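Local coordinates for protein arylmalonate decarboxylase (Bordetella bronchiseptica, PDB 3DTV) that catalyses the decarboxylation of 2-aryl-2-methylmalonates, releasing carbon dioxide and yielding 2-arylpropionates, at residues 82-87 with 138-143; 110-115 with 207-212; 120-125 with 133-138. One frame throughout, in Å; residues are numbered along the deposited sequence.

Contact 1 of 3, residues 82-87 with 138-143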
loop_
_atom_site.group_PDB
_atom_site.type_symbol
_atom_site.label_atom_id
_atom_site.label_comp_id
_atom_site.label_asym_id
_atom_site.label_seq_id
_atom_site.Cartn_x
_atom_site.Cartn_y
_atom_site.Cartn_z
ATOM N N GLY A 82 -12.638 -2.592 7.151
ATOM C CA GLY A 82 -12.802 -3.988 6.773
ATOM C C GLY A 82 -12.709 -4.136 5.264
ATOM O O GLY A 82 -12.587 -3.141 4.537
ATOM N N ALA A 83 -12.760 -5.377 4.788
ATOM C CA ALA A 83 -12.478 -5.689 3.374
ATOM C C ALA A 83 -13.687 -5.323 2.483
ATOM O O ALA A 83 -13.528 -4.896 1.335
ATOM C CB ALA A 83 -12.111 -7.185 3.200
ATOM N N ALA A 84 -14.892 -5.465 3.025
ATOM C CA ALA A 84 -16.123 -5.190 2.281
ATOM C C ALA A 84 -16.181 -3.684 1.942
ATOM O O ALA A 84 -16.476 -3.285 0.810
ATOM C CB ALA A 84 -17.361 -5.636 3.100
ATOM N N PHE A 85 -15.878 -2.845 2.934
ATOM C CA PHE A 85 -15.858 -1.391 2.739
ATOM C C PHE A 85 -14.789 -0.980 1.672
ATOM O O PHE A 85 -15.056 -0.148 0.792
ATOM C CB PHE A 85 -15.585 -0.693 4.063
ATOM C CG PHE A 85 -15.437 0.827 3.932
ATOM C CD1 PHE A 85 -16.546 1.644 3.938
ATOM C CD2 PHE A 85 -14.189 1.404 3.768
ATOM C CE1 PHE A 85 -16.447 3.046 3.849
ATOM C CE2 PHE A 85 -14.053 2.816 3.637
ATOM C CZ PHE A 85 -15.200 3.630 3.689
ATOM N N ASN A 86 -13.593 -1.544 1.783
ATOM C CA ASN A 86 -12.533 -1.332 0.769
ATOM C C ASN A 86 -13.065 -1.632 -0.637
ATOM O O ASN A 86 -12.886 -0.841 -1.546
ATOM C CB ASN A 86 -11.297 -2.176 1.091
ATOM C CG ASN A 86 -10.181 -1.958 0.089
ATOM O OD1 ASN A 86 -9.730 -0.842 -0.097
ATOM N ND2 ASN A 86 -9.696 -3.043 -0.530
ATOM N N ALA A 87 -13.760 -2.767 -0.799
ATOM C CA ALA A 87 -14.276 -3.191 -2.092
ATOM C C ALA A 87 -15.340 -2.224 -2.589
ATOM O O ALA A 87 -15.314 -1.791 -3.757
ATOM C CB ALA A 87 -14.836 -4.605 -1.992
ATOM N N LEU A 138 -6.898 -8.695 6.714
ATOM C CA LEU A 138 -6.137 -9.727 6.029
ATOM C C LEU A 138 -6.803 -11.090 6.184
ATOM O O LEU A 138 -6.823 -11.865 5.234
ATOM C CB LEU A 138 -4.679 -9.787 6.545
ATOM C CG LEU A 138 -3.836 -8.535 6.271
ATOM C CD1 LEU A 138 -2.535 -8.496 7.151
ATOM C CD2 LEU A 138 -3.514 -8.375 4.745
ATOM N N ALA A 139 -7.308 -11.408 7.388
ATOM C CA ALA A 139 -8.000 -12.696 7.611
ATOM C C ALA A 139 -9.360 -12.780 6.859
ATOM O O ALA A 139 -9.746 -13.832 6.371
ATOM C CB ALA A 139 -8.157 -12.966 9.132
ATOM N N GLU A 140 -10.081 -11.670 6.773
ATOM C CA GLU A 140 -11.258 -11.559 5.945
ATOM C C GLU A 140 -10.927 -11.982 4.508
ATOM O O GLU A 140 -11.735 -12.649 3.863
ATOM C CB GLU A 140 -11.750 -10.112 5.962
ATOM C CG GLU A 140 -13.239 -9.876 6.190
ATOM C CD GLU A 140 -13.582 -8.373 6.201
ATOM O OE1 GLU A 140 -12.843 -7.603 6.933
ATOM O OE2 GLU A 140 -14.552 -7.968 5.440
ATOM N N GLU A 141 -9.760 -11.565 4.000
ATOM C CA GLU A 141 -9.307 -11.875 2.643
ATOM C C GLU A 141 -8.575 -13.211 2.514
ATOM O O GLU A 141 -8.059 -13.513 1.438
ATOM C CB GLU A 141 -8.441 -10.718 2.103
ATOM C CG GLU A 141 -9.269 -9.426 1.969
ATOM C CD GLU A 141 -10.039 -9.374 0.685
ATOM O OE1 GLU A 141 -10.528 -8.295 0.338
ATOM O OE2 GLU A 141 -10.144 -10.374 -0.030
ATOM N N SER A 142 -8.567 -13.970 3.626
ATOM C CA SER A 142 -8.123 -15.391 3.756
ATOM C C SER A 142 -6.588 -15.558 3.854
ATOM O O SER A 142 -6.064 -16.656 3.623
ATOM C CB SER A 142 -8.713 -16.321 2.667
ATOM O OG SER A 142 -7.944 -16.197 1.443
ATOM N N LEU A 143 -5.894 -14.457 4.149
ATOM C CA LEU A 143 -4.514 -14.531 4.574
ATOM C C LEU A 143 -4.477 -14.866 6.059
ATOM O O LEU A 143 -5.476 -14.657 6.771
ATOM C CB LEU A 143 -3.778 -13.209 4.350
ATOM C CG LEU A 143 -3.716 -12.789 2.875
ATOM C CD1 LEU A 143 -2.570 -11.777 2.709
ATOM C CD2 LEU A 143 -3.475 -14.007 1.994
#
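The carboxylate of Glu140 reaches across to the start of helix 83-97 and takes up backbone N-H groups of its first turn. Ala83 N donates to Glu140 OE1 at 3.1 Å with an N-H...O angle of 161°, arriving from above the carboxylate, 38° out of its plane. A weak second bond runs from Ala84 N to Glu140 OE2, 3.5 Å long, so that each oxygen has an amide partner. The Glu140 chain is extended beyond CG, which carries its charge to a helix N terminus, where the dipole would probably stabilise it. Gly82, the N-cap residue, has no side chain to obstruct this approach, and its CA lies 3.6 Å from Glu140 OE1.

The carboxylate comes from the opposite kind of helix end. Helix 128-140 closes in a Schellman motif, with Leu143 N bonded to Leu138 O and Ser142, at positive phi, as the C-prime residue. Ser142 OG adds a hydrogen bond to Glu141 O.

Ala83 CB fits between the two acidic chains, 3.4 Å from Glu140 OE2 and 3.5 Å from Glu141 OE1. Glu141 CG lies alongside the same methyl, 3.8 Å from Ala83 CB, and the bend at chi2 (-83°) beyond it sets where the carboxylate goes. Glu141 OE2 forms a long, weak ion pair with Arg113, while Phe137 packs against Ala83 from within helix 128-140.

Contact 2 of 3, residues 110-115 with 207-212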
loop_
_atom_site.group_PDB
_atom_site.type_symbol
_atom_site.label_atom_id
_atom_site.label_comp_id
_atom_site.label_asym_id
_atom_site.label_seq_id
_atom_site.Cartn_x
_atom_site.Cartn_y
_atom_site.Cartn_z
ATOM N N ASN A 110 -2.759 -7.648 -3.288
ATOM C CA ASN A 110 -2.177 -8.013 -4.587
ATOM C C ASN A 110 -0.669 -8.366 -4.453
ATOM O O ASN A 110 -0.207 -9.326 -5.056
ATOM C CB ASN A 110 -2.366 -6.887 -5.620
ATOM C CG ASN A 110 -3.828 -6.754 -6.124
ATOM O OD1 ASN A 110 -4.214 -5.751 -6.766
ATOM N ND2 ASN A 110 -4.612 -7.770 -5.897
ATOM N N GLY A 111 0.105 -7.572 -3.708
ATOM C CA GLY A 111 1.573 -7.821 -3.577
ATOM C C GLY A 111 1.832 -9.083 -2.780
ATOM O O GLY A 111 2.686 -9.946 -3.153
ATOM N N LEU A 112 1.103 -9.231 -1.685
ATOM C CA LEU A 112 1.270 -10.446 -0.868
ATOM C C LEU A 112 0.951 -11.678 -1.704
ATOM O O LEU A 112 1.653 -12.684 -1.680
ATOM C CB LEU A 112 0.419 -10.394 0.389
ATOM C CG LEU A 112 0.898 -9.388 1.443
ATOM C CD1 LEU A 112 -0.221 -9.096 2.463
ATOM C CD2 LEU A 112 2.156 -9.972 2.161
ATOM N N ARG A 113 -0.116 -11.580 -2.470
ATOM C CA ARG A 113 -0.548 -12.748 -3.193
ATOM C C ARG A 113 0.386 -13.050 -4.358
ATOM O O ARG A 113 0.580 -14.220 -4.676
ATOM C CB ARG A 113 -2.004 -12.605 -3.656
ATOM C CG ARG A 113 -3.032 -12.692 -2.464
ATOM C CD ARG A 113 -4.394 -12.165 -2.925
ATOM N NE ARG A 113 -5.437 -12.566 -1.990
ATOM C CZ ARG A 113 -6.635 -12.014 -1.896
ATOM N NH1 ARG A 113 -7.524 -12.469 -1.006
ATOM N NH2 ARG A 113 -6.936 -10.996 -2.677
ATOM N N ALA A 114 0.910 -12.007 -5.012
ATOM C CA ALA A 114 1.889 -12.152 -6.096
ATOM C C ALA A 114 3.123 -12.893 -5.596
ATOM O O ALA A 114 3.755 -13.639 -6.368
ATOM C CB ALA A 114 2.322 -10.793 -6.654
ATOM N N LEU A 115 3.479 -12.645 -4.331
ATOM C CA LEU A 115 4.721 -13.172 -3.762
ATOM C C LEU A 115 4.522 -14.527 -3.061
ATOM O O LEU A 115 5.438 -15.051 -2.466
ATOM C CB LEU A 115 5.355 -12.125 -2.829
ATOM C CG LEU A 115 6.110 -10.980 -3.520
ATOM C CD1 LEU A 115 6.390 -9.837 -2.520
ATOM C CD2 LEU A 115 7.435 -11.476 -4.239
ATOM N N PRO A 207 10.213 -12.331 1.601
ATOM C CA PRO A 207 9.806 -11.070 0.998
ATOM C C PRO A 207 9.047 -10.127 1.945
ATOM O O PRO A 207 8.277 -10.564 2.811
ATOM C CB PRO A 207 8.870 -11.523 -0.140
ATOM C CG PRO A 207 8.192 -12.691 0.417
ATOM C CD PRO A 207 9.310 -13.427 1.176
ATOM N N VAL A 208 9.269 -8.828 1.736
ATOM C CA VAL A 208 8.589 -7.796 2.482
ATOM C C VAL A 208 7.745 -6.971 1.518
ATOM O O VAL A 208 8.275 -6.401 0.533
ATOM C CB VAL A 208 9.564 -6.850 3.205
ATOM C CG1 VAL A 208 8.781 -5.695 3.893
ATOM C CG2 VAL A 208 10.440 -7.639 4.220
ATOM N N VAL A 209 6.440 -6.944 1.785
ATOM C CA VAL A 209 5.521 -6.062 1.055
ATOM C C VAL A 209 5.300 -4.859 1.938
ATOM O O VAL A 209 4.899 -4.981 3.101
ATOM C CB VAL A 209 4.172 -6.741 0.683
ATOM C CG1 VAL A 209 4.367 -8.010 -0.105
ATOM C CG2 VAL A 209 3.361 -7.042 1.893
ATOM N N SER A 210 5.639 -3.692 1.413
ATOM C CA SER A 210 5.485 -2.438 2.137
ATOM C C SER A 210 4.385 -1.552 1.467
ATOM O O SER A 210 4.307 -1.471 0.237
ATOM C CB SER A 210 6.854 -1.752 2.127
ATOM O OG SER A 210 6.814 -0.508 2.795
ATOM N N SER A 211 3.557 -0.897 2.277
ATOM C CA SER A 211 2.382 -0.155 1.816
ATOM C C SER A 211 2.616 0.764 0.633
ATOM O O SER A 211 1.939 0.653 -0.403
ATOM C CB SER A 211 1.849 0.672 2.991
ATOM O OG SER A 211 1.361 -0.247 3.919
ATOM N N SER A 212 3.569 1.682 0.788
ATOM C CA SER A 212 3.748 2.764 -0.168
ATOM C C SER A 212 4.340 2.221 -1.473
ATOM O O SER A 212 3.755 2.426 -2.536
ATOM C CB SER A 212 4.678 3.842 0.404
ATOM O OG SER A 212 4.753 4.936 -0.509
#
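Gly111 O accepts the backbone N-H of Leu115 at 3.0 Å, a bond within the last turn of helix 104-114 that ties together two of the residues lying against Val209. Between the helix and segment 207-212 the contact itself is wholly apolar.

Val209 carries most of the contact. Its CB points at the helix and its two methyls divide the work. CG1, anti to the carbonyl carbon (chi1 -56°), lies 3.8 Å from Gly111 C, and the absence of a side chain on Gly111 leaves that stretch of helix backbone open to the methyl. The same Val209 CG1 has Leu115 CD1 at 3.6 Å. CG2 faces Leu112, whose side chain crosses that of Val209 at about a right angle. The modelled separations there are improbably short, and the exact fit of this pair is doubtful.

Leu115, the first residue beyond the helix, extends its chain past both Val209 and Pro207 in the opposite sense to theirs. One methyl serves both neighbours, since Leu115 CD1 is also 3.8 Å from Pro207 CB. Leu112 also meets Leu143, and Pro207 is further packed by Val117 and Arg235.

Val208 turns away from helix 104-114 and meets Val200 of helix 196-204, whereas Val209 leans on Leu185 of the adjoining strand 183-187. Strand 208-210, an outermost strand of its parallel sheet within the chain, is thus covered on both faces by helices, the layering of a three-layer alpha/beta/alpha fold.

Contact 3 of 3, residues 120-125 with 133-138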
loop_
_atom_site.group_PDB
_atom_site.type_symbol
_atom_site.label_atom_id
_atom_site.label_comp_id
_atom_site.label_asym_id
_atom_site.label_seq_id
_atom_site.Cartn_x
_atom_site.Cartn_y
_atom_site.Cartn_z
ATOM N N VAL A 120 1.458 -14.185 7.159
ATOM C CA VAL A 120 2.152 -12.914 7.051
ATOM C C VAL A 120 2.427 -12.341 8.430
ATOM O O VAL A 120 1.525 -12.255 9.260
ATOM C CB VAL A 120 1.325 -11.896 6.157
ATOM C CG1 VAL A 120 -0.060 -11.668 6.736
ATOM C CG2 VAL A 120 2.104 -10.563 5.950
ATOM N N ALA A 121 3.659 -11.906 8.665
ATOM C CA ALA A 121 3.976 -11.165 9.886
ATOM C C ALA A 121 3.770 -9.656 9.709
ATOM O O ALA A 121 4.038 -9.107 8.645
ATOM C CB ALA A 121 5.437 -11.504 10.373
ATOM N N LEU A 122 3.342 -8.980 10.768
ATOM C CA LEU A 122 2.995 -7.575 10.665
ATOM C C LEU A 122 4.027 -6.657 11.331
ATOM O O LEU A 122 4.391 -6.861 12.478
ATOM C CB LEU A 122 1.607 -7.376 11.300
ATOM C CG LEU A 122 0.370 -7.563 10.422
ATOM C CD1 LEU A 122 0.512 -8.633 9.444
ATOM C CD2 LEU A 122 -0.876 -7.734 11.288
ATOM N N ALA A 123 4.484 -5.644 10.605
ATOM C CA ALA A 123 5.401 -4.617 11.128
ATOM C C ALA A 123 4.873 -3.241 10.785
ATOM O O ALA A 123 4.887 -2.800 9.607
ATOM C CB ALA A 123 6.811 -4.796 10.543
ATOM N N THR A 124 4.386 -2.520 11.781
ATOM C CA THR A 124 3.595 -1.344 11.410
ATOM C C THR A 124 3.938 -0.122 12.237
ATOM O O THR A 124 4.759 -0.184 13.158
ATOM C CB THR A 124 2.100 -1.568 11.601
ATOM O OG1 THR A 124 1.765 -1.227 12.962
ATOM C CG2 THR A 124 1.682 -3.031 11.253
ATOM N N ALA A 125 3.298 1.001 11.910
ATOM C CA ALA A 125 3.551 2.208 12.673
ATOM C C ALA A 125 2.242 2.594 13.384
ATOM O O ALA A 125 2.052 3.737 13.801
ATOM C CB ALA A 125 4.102 3.302 11.761
ATOM N N ARG A 133 -7.332 -4.047 13.345
ATOM C CA ARG A 133 -8.211 -3.904 12.193
ATOM C C ARG A 133 -7.424 -4.381 10.959
ATOM O O ARG A 133 -7.992 -4.850 9.999
ATOM C CB ARG A 133 -8.672 -2.429 12.042
ATOM C CG ARG A 133 -9.779 -2.041 13.025
ATOM C CD ARG A 133 -9.852 -0.560 13.280
ATOM N NE ARG A 133 -10.854 -0.259 14.299
ATOM C CZ ARG A 133 -12.172 -0.219 14.071
ATOM N NH1 ARG A 133 -12.643 -0.425 12.842
ATOM N NH2 ARG A 133 -13.034 0.030 15.077
ATOM N N LEU A 134 -6.109 -4.288 10.995
ATOM C CA LEU A 134 -5.310 -4.718 9.843
ATOM C C LEU A 134 -5.320 -6.237 9.692
ATOM O O LEU A 134 -5.548 -6.770 8.601
ATOM C CB LEU A 134 -3.897 -4.256 9.987
ATOM C CG LEU A 134 -2.897 -4.716 8.893
ATOM C CD1 LEU A 134 -3.375 -4.371 7.496
ATOM C CD2 LEU A 134 -1.562 -4.044 9.116
ATOM N N ALA A 135 -5.008 -6.908 10.796
ATOM C CA ALA A 135 -5.026 -8.355 10.868
ATOM C C ALA A 135 -6.426 -8.894 10.557
ATOM O O ALA A 135 -6.546 -9.903 9.902
ATOM C CB ALA A 135 -4.507 -8.849 12.291
ATOM N N ALA A 136 -7.484 -8.237 11.038
ATOM C CA ALA A 136 -8.854 -8.606 10.683
ATOM C C ALA A 136 -9.136 -8.479 9.176
ATOM O O ALA A 136 -9.821 -9.323 8.608
ATOM C CB ALA A 136 -9.874 -7.731 11.474
ATOM N N PHE A 137 -8.687 -7.379 8.553
ATOM C CA PHE A 137 -8.774 -7.189 7.098
ATOM C C PHE A 137 -8.116 -8.349 6.325
ATOM O O PHE A 137 -8.712 -8.935 5.414
ATOM C CB PHE A 137 -8.120 -5.858 6.707
ATOM C CG PHE A 137 -8.031 -5.631 5.182
ATOM C CD1 PHE A 137 -9.067 -5.028 4.480
ATOM C CD2 PHE A 137 -6.918 -6.015 4.487
ATOM C CE1 PHE A 137 -8.977 -4.818 3.084
ATOM C CE2 PHE A 137 -6.837 -5.833 3.111
ATOM C CZ PHE A 137 -7.880 -5.266 2.417
ATOM N N LEU A 138 -6.898 -8.695 6.714
ATOM C CA LEU A 138 -6.137 -9.727 6.029
ATOM C C LEU A 138 -6.803 -11.090 6.184
ATOM O O LEU A 138 -6.823 -11.865 5.234
ATOM C CB LEU A 138 -4.679 -9.787 6.545
ATOM C CG LEU A 138 -3.836 -8.535 6.271
ATOM C CD1 LEU A 138 -2.535 -8.496 7.151
ATOM C CD2 LEU A 138 -3.514 -8.375 4.745
#
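Leu122 leaves strand 119-124 with its CB directed at helix 128-140, and each branch beyond it finds a different helix residue. CG lies 4.2 Å from Leu134 CD2. From there the two methyls part: CD2 comes to 3.9 Å from Ala135 CB, whereas CD1 meets Leu138 CD1 at 3.8 Å, the two leucines sliding past one another in opposite directions. One strand side chain therefore sits among three helix residues spread over a little more than one turn.

Val120 and Thr124, two positions to either side of Leu122 along the strand, face the helix as well. The side chains of Val120 and Leu138 cross at about a right angle, with Val120 CG1 4.0 Å from Leu138 CD1, so this leucine methyl is shared by two strand residues. At the other end Thr124 and Leu134 approach tip to tip, with Thr124 CG2 and Leu134 CD2 4.0 Å apart. Leu134 is thrown forward by its first torsion, CG lying anti to the backbone N (chi1 176°).

The strand and helix segments run roughly antiparallel, at 149° with axes 10.5 Å apart at their closest. They are the first two elements of a beta-alpha-beta unit that returns through strand 144-150. Leu185 of strand 183-187 widens the apolar layer by touching Val120, Leu134 and Leu138.

Thr124 separates its two functions. Its methyl joins the packing, while OG1 is hydrogen-bonded to Tyr126 N in the turn and to Asn131 OD1 in the first part of the helix, off to one end of the apolar packing. With aliphatic carbon alone meeting across the interface, cohesion here should come from burial and shape.

How the contacts relate
From the N terminus, segment 82-87 opens contact 1 at the start of helix 83-97, and segment 110-115 opens contact 2 before that loop has closed. Contact 3 then opens on strand 119-124 and closes almost at once on helix 128-140, nested inside both larger loops. Contact 1 closes at the end of the same helix, sharing Leu138 with contact 3; contact 2 closes last, at strand 208-210, and so crosses contact 1. Leu112 of helix 104-114 touches Val120, Leu138 and Leu143, joining all three sites. Contacts 2 and 3 hold helices 104-114 and 128-140 against the sheet of strands 119-124 and 208-210, and contact 1 links helix 83-97 to helix 128-140.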